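Local structure of WbmS, polysaccharide deacetylase involved in O-antigen biosynthesis (Bordetella bronchiseptica, 3HFT) at residues Q161-W166 with M170-Y175. The protein is a putative zinc-dependent polysaccharide deacetylase that probably removes acetyl groups from sugars during O-antigen biosynthesis. Residues are numbered along the deposited sequence; the frame is centred on the assembly and turned at random.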
ATOM      1  N   GLN A 161       5.253   7.387  -9.974  0.50 33.96           N
ATOM      2  CA  GLN A 161       5.097   8.826  -9.774  0.50 34.51           C
ATOM      3  C   GLN A 161       4.423   9.006  -8.392  0.50 33.71           C
ATOM      4  O   GLN A 161       3.542   8.211  -8.027  0.50 31.59           O
ATOM      5  CB  GLN A 161       4.154   9.413 -10.865  0.50 35.61           C
ATOM      6  CG  GLN A 161       4.403   8.938 -12.332  0.50 39.67           C
ATOM      7  CD  GLN A 161       5.642   9.559 -12.947  0.50 35.29           C
ATOM      8  OE1 GLN A 161       6.169  10.516 -12.397  0.50 36.98           O
ATOM      9  NE2 GLN A 161       6.102   9.035 -14.103  0.50 24.95           N
ATOM     10  N   PRO A 162       4.785  10.057  -7.632  1.00 34.83           N
ATOM     11  CA  PRO A 162       4.072  10.288  -6.381  1.00 34.08           C
ATOM     12  C   PRO A 162       2.670  10.810  -6.764  1.00 34.10           C
ATOM     13  O   PRO A 162       2.465  11.245  -7.896  1.00 31.81           O
ATOM     14  CB  PRO A 162       4.899  11.400  -5.709  1.00 34.17           C
ATOM     15  CG  PRO A 162       5.415  12.180  -6.890  1.00 37.85           C
ATOM     16  CD  PRO A 162       5.734  11.137  -7.918  1.00 34.77           C
ATOM     17  N   TRP A 163       1.718  10.749  -5.842  1.00 32.51           N
ATOM     18  CA  TRP A 163       0.372  11.217  -6.097  1.00 31.00           C
ATOM     19  C   TRP A 163      -0.253  11.840  -4.857  1.00 31.60           C
ATOM     20  O   TRP A 163       0.214  11.633  -3.744  1.00 31.32           O
ATOM     21  CB  TRP A 163      -0.497  10.074  -6.653  1.00 32.74           C
ATOM     22  CG  TRP A 163      -0.833   8.969  -5.749  1.00 31.59           C
ATOM     23  CD1 TRP A 163      -1.888   8.931  -4.893  1.00 34.15           C
ATOM     24  CD2 TRP A 163      -0.158   7.701  -5.605  1.00 30.91           C
ATOM     25  NE1 TRP A 163      -1.913   7.747  -4.230  1.00 31.89           N
ATOM     26  CE2 TRP A 163      -0.873   6.963  -4.650  1.00 31.40           C
ATOM     27  CE3 TRP A 163       0.978   7.137  -6.181  1.00 34.12           C
ATOM     28  CZ2 TRP A 163      -0.500   5.695  -4.257  1.00 28.63           C
ATOM     29  CZ3 TRP A 163       1.356   5.881  -5.807  1.00 33.04           C
ATOM     30  CH2 TRP A 163       0.623   5.158  -4.836  1.00 34.00           C
ATOM     31  N   ARG A 164      -1.308  12.628  -5.060  1.00 32.31           N
ATOM     32  CA  ARG A 164      -2.012  13.246  -3.957  1.00 33.16           C
ATOM     33  C   ARG A 164      -2.921  12.242  -3.259  1.00 33.42           C
ATOM     34  O   ARG A 164      -3.736  11.588  -3.914  1.00 31.90           O
ATOM     35  CB  ARG A 164      -2.912  14.367  -4.440  1.00 34.79           C
ATOM     36  CG  ARG A 164      -2.180  15.513  -5.034  1.00 44.07           C
ATOM     37  CD  ARG A 164      -3.139  16.469  -5.690  1.00 56.26           C
ATOM     38  NE  ARG A 164      -2.504  17.133  -6.835  1.00 59.35           N
ATOM     39  CZ  ARG A 164      -1.845  18.288  -6.790  1.00 66.39           C
ATOM     40  NH1 ARG A 164      -1.708  18.973  -5.649  1.00 69.28           N
ATOM     41  NH2 ARG A 164      -1.326  18.768  -7.916  1.00 70.45           N
ATOM     42  N   HIS A 165      -2.830  12.183  -1.931  1.00 33.56           N
ATOM     43  CA  HIS A 165      -3.763  11.382  -1.143  1.00 33.94           C
ATOM     44  C   HIS A 165      -5.072  12.163  -0.993  1.00 34.62           C
ATOM     45  O   HIS A 165      -5.076  13.392  -1.115  1.00 35.11           O
ATOM     46  CB  HIS A 165      -3.168  11.045   0.207  1.00 34.01           C
ATOM     47  CG  HIS A 165      -3.971  10.052   0.980  1.00 35.56           C
ATOM     48  ND1 HIS A 165      -4.374   8.855   0.436  1.00 33.22           N
ATOM     49  CD2 HIS A 165      -4.428  10.063   2.252  1.00 34.02           C
ATOM     50  CE1 HIS A 165      -5.078   8.189   1.329  1.00 36.39           C
ATOM     51  NE2 HIS A 165      -5.135   8.899   2.438  1.00 33.22           N
ATOM     52  N   TRP A 166      -6.171  11.476  -0.694  1.00 33.33           N
ATOM     53  CA  TRP A 166      -7.475  12.132  -0.592  1.00 33.46           C
ATOM     54  C   TRP A 166      -7.709  12.931   0.689  1.00 38.51           C
ATOM     55  O   TRP A 166      -8.750  13.589   0.787  1.00 37.91           O
ATOM     56  CB  TRP A 166      -8.617  11.129  -0.781  1.00 35.93           C
ATOM     57  CG  TRP A 166      -8.682  10.015   0.227  1.00 30.29           C
ATOM     58  CD1 TRP A 166      -9.163  10.086   1.491  1.00 38.17           C
ATOM     59  CD2 TRP A 166      -8.264   8.653   0.032  1.00 33.54           C
ATOM     60  NE1 TRP A 166      -9.053   8.861   2.110  1.00 36.41           N
ATOM     61  CE2 TRP A 166      -8.512   7.963   1.230  1.00 33.68           C
ATOM     62  CE3 TRP A 166      -7.691   7.960  -1.026  1.00 32.21           C
ATOM     63  CZ2 TRP A 166      -8.222   6.617   1.390  1.00 35.46           C
ATOM     64  CZ3 TRP A 166      -7.411   6.614  -0.869  1.00 35.57           C
ATOM     65  CH2 TRP A 166      -7.657   5.956   0.334  1.00 35.69           C
HETATM   66  N   MSE A 170      -1.787  15.249   1.934  0.50 38.44           N
HETATM   67  CA  MSE A 170      -0.645  14.349   1.942  0.50 35.82           C
HETATM   68  C   MSE A 170      -0.322  13.918   0.517  0.50 33.75           C
HETATM   69  O   MSE A 170      -1.193  13.932  -0.363  0.50 29.91           O
HETATM   70  CB  MSE A 170      -0.938  13.122   2.798  0.50 34.31           C
HETATM   71  CG  MSE A 170      -1.198  13.428   4.271  0.50 31.29           C
HETATM   72 SE   MSE A 170      -0.799  11.834   5.351  0.37 38.12          SE
HETATM   73  CE  MSE A 170       1.105  11.771   5.124  0.50 34.36           C
ATOM     74  N   VAL A 171       0.935  13.542   0.311  1.00 33.13           N
ATOM     75  CA  VAL A 171       1.419  13.020  -0.939  1.00 31.80           C
ATOM     76  C   VAL A 171       1.908  11.589  -0.656  1.00 33.54           C
ATOM     77  O   VAL A 171       2.610  11.332   0.349  1.00 36.02           O
ATOM     78  CB  VAL A 171       2.555  13.892  -1.471  1.00 36.42           C
ATOM     79  CG1 VAL A 171       3.292  13.186  -2.623  1.00 32.52           C
ATOM     80  CG2 VAL A 171       2.008  15.270  -1.889  1.00 30.87           C
ATOM     81  N   ARG A 172       1.464  10.627  -1.458  1.00 31.60           N
ATOM     82  CA  ARG A 172       1.968   9.280  -1.328  1.00 30.51           C
ATOM     83  C   ARG A 172       3.154   9.126  -2.270  1.00 32.45           C
ATOM     84  O   ARG A 172       3.088   9.447  -3.470  1.00 31.28           O
ATOM     85  CB  ARG A 172       0.885   8.249  -1.628  1.00 32.96           C
ATOM     86  CG  ARG A 172      -0.322   8.409  -0.754  1.00 33.48           C
ATOM     87  CD  ARG A 172      -0.965   7.070  -0.569  1.00 32.63           C
ATOM     88  NE  ARG A 172      -0.214   6.278   0.391  1.00 32.11           N
ATOM     89  CZ  ARG A 172      -0.607   5.109   0.860  1.00 36.39           C
ATOM     90  NH1 ARG A 172      -1.739   4.582   0.431  1.00 33.74           N
ATOM     91  NH2 ARG A 172       0.118   4.470   1.760  1.00 33.74           N
ATOM     92  N   VAL A 173       4.264   8.647  -1.711  1.00 31.78           N
ATOM     93  CA  VAL A 173       5.490   8.479  -2.427  1.00 32.19           C
ATOM     94  C   VAL A 173       5.858   6.973  -2.504  1.00 32.39           C
ATOM     95  O   VAL A 173       6.248   6.396  -1.513  1.00 32.46           O
ATOM     96  CB  VAL A 173       6.638   9.260  -1.726  1.00 33.59           C
ATOM     97  CG1 VAL A 173       7.965   9.092  -2.538  1.00 31.55           C
ATOM     98  CG2 VAL A 173       6.247  10.757  -1.510  1.00 29.50           C
ATOM     99  N   PRO A 174       5.718   6.338  -3.692  1.00 31.76           N
ATOM    100  CA  PRO A 174       6.000   4.909  -3.747  1.00 32.10           C
ATOM    101  C   PRO A 174       7.500   4.666  -3.910  1.00 33.77           C
ATOM    102  O   PRO A 174       8.180   5.477  -4.531  1.00 33.55           O
ATOM    103  CB  PRO A 174       5.279   4.476  -5.013  1.00 32.25           C
ATOM    104  CG  PRO A 174       5.431   5.651  -5.920  1.00 33.49           C
ATOM    105  CD  PRO A 174       5.268   6.846  -4.993  1.00 34.62           C
ATOM    106  N   TYR A 175       7.996   3.544  -3.388  1.00 33.35           N
ATOM    107  CA  TYR A 175       9.406   3.221  -3.512  1.00 31.67           C
ATOM    108  C   TYR A 175       9.592   1.867  -4.132  1.00 33.83           C
ATOM    109  O   TYR A 175       8.678   1.035  -4.121  1.00 32.95           O
ATOM    110  CB  TYR A 175      10.158   3.366  -2.196  1.00 31.51           C
ATOM    111  CG  TYR A 175       9.945   2.363  -1.089  1.00 34.11           C
ATOM    112  CD1 TYR A 175       8.833   2.430  -0.252  1.00 33.65           C
ATOM    113  CD2 TYR A 175      10.907   1.440  -0.806  1.00 33.60           C
ATOM    114  CE1 TYR A 175       8.680   1.562   0.808  1.00 31.52           C
ATOM    115  CE2 TYR A 175      10.783   0.579   0.277  1.00 33.63           C
ATOM    116  CZ  TYR A 175       9.668   0.645   1.080  1.00 35.66           C
ATOM    117  OH  TYR A 175       9.558  -0.178   2.184  1.00 34.67           O
TER
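Arg-172 sets CB over one face of the indole of Trp-163, its cross-strand partner in a short antiparallel hairpin, and the chain runs on past NE1. CB is 4.0 Å from the centroid of the five-membered ring and 21° off the normal, a CH-pi contact; CD lies 3.8 Å from NE1 of Trp-163. With CG of Trp-163 wedged between its own backbone N and carbonyl carbon (chi1 69°), the indole lies along the partner strand, and its CZ3 reaches CG of Pro-174. The guanidinium does not stack on this ring: the planes are 65° apart, and a bend in the Arg-172 chain turns the group off toward a salt bridge with Asp-147. His-165 meets the same chain at roughly a right angle to the indole, its CB 4.0 Å from CG of Arg-172. Its CG, anti to the backbone N, brings ND1 to 4.0 Å from CD of Arg-172, while CE1 sits over the Trp-166 ring.

Trp-163 and Arg-172 form a hydrogen-bonded pair, with Trp-163 N to Arg-172 O at 3.0 Å and Arg-172 N to Trp-163 O at 2.8 Å. Nearer the turn, His-165 N bonds to Met-170 O at 2.9 Å, from above the carbonyl plane. On the other face, CG1 of Val-171 packs against CB of Pro-162 at 3.9 Å.

Strand 163-164 is the outermost strand of a small mixed sheet within the chain, and strand 171-172 joins it to the parallel neighbour 146-147. Helix 133-141 covers His-165 and Arg-172 through Leu-136, while Pro-153 of the second subunit packs on Trp-163.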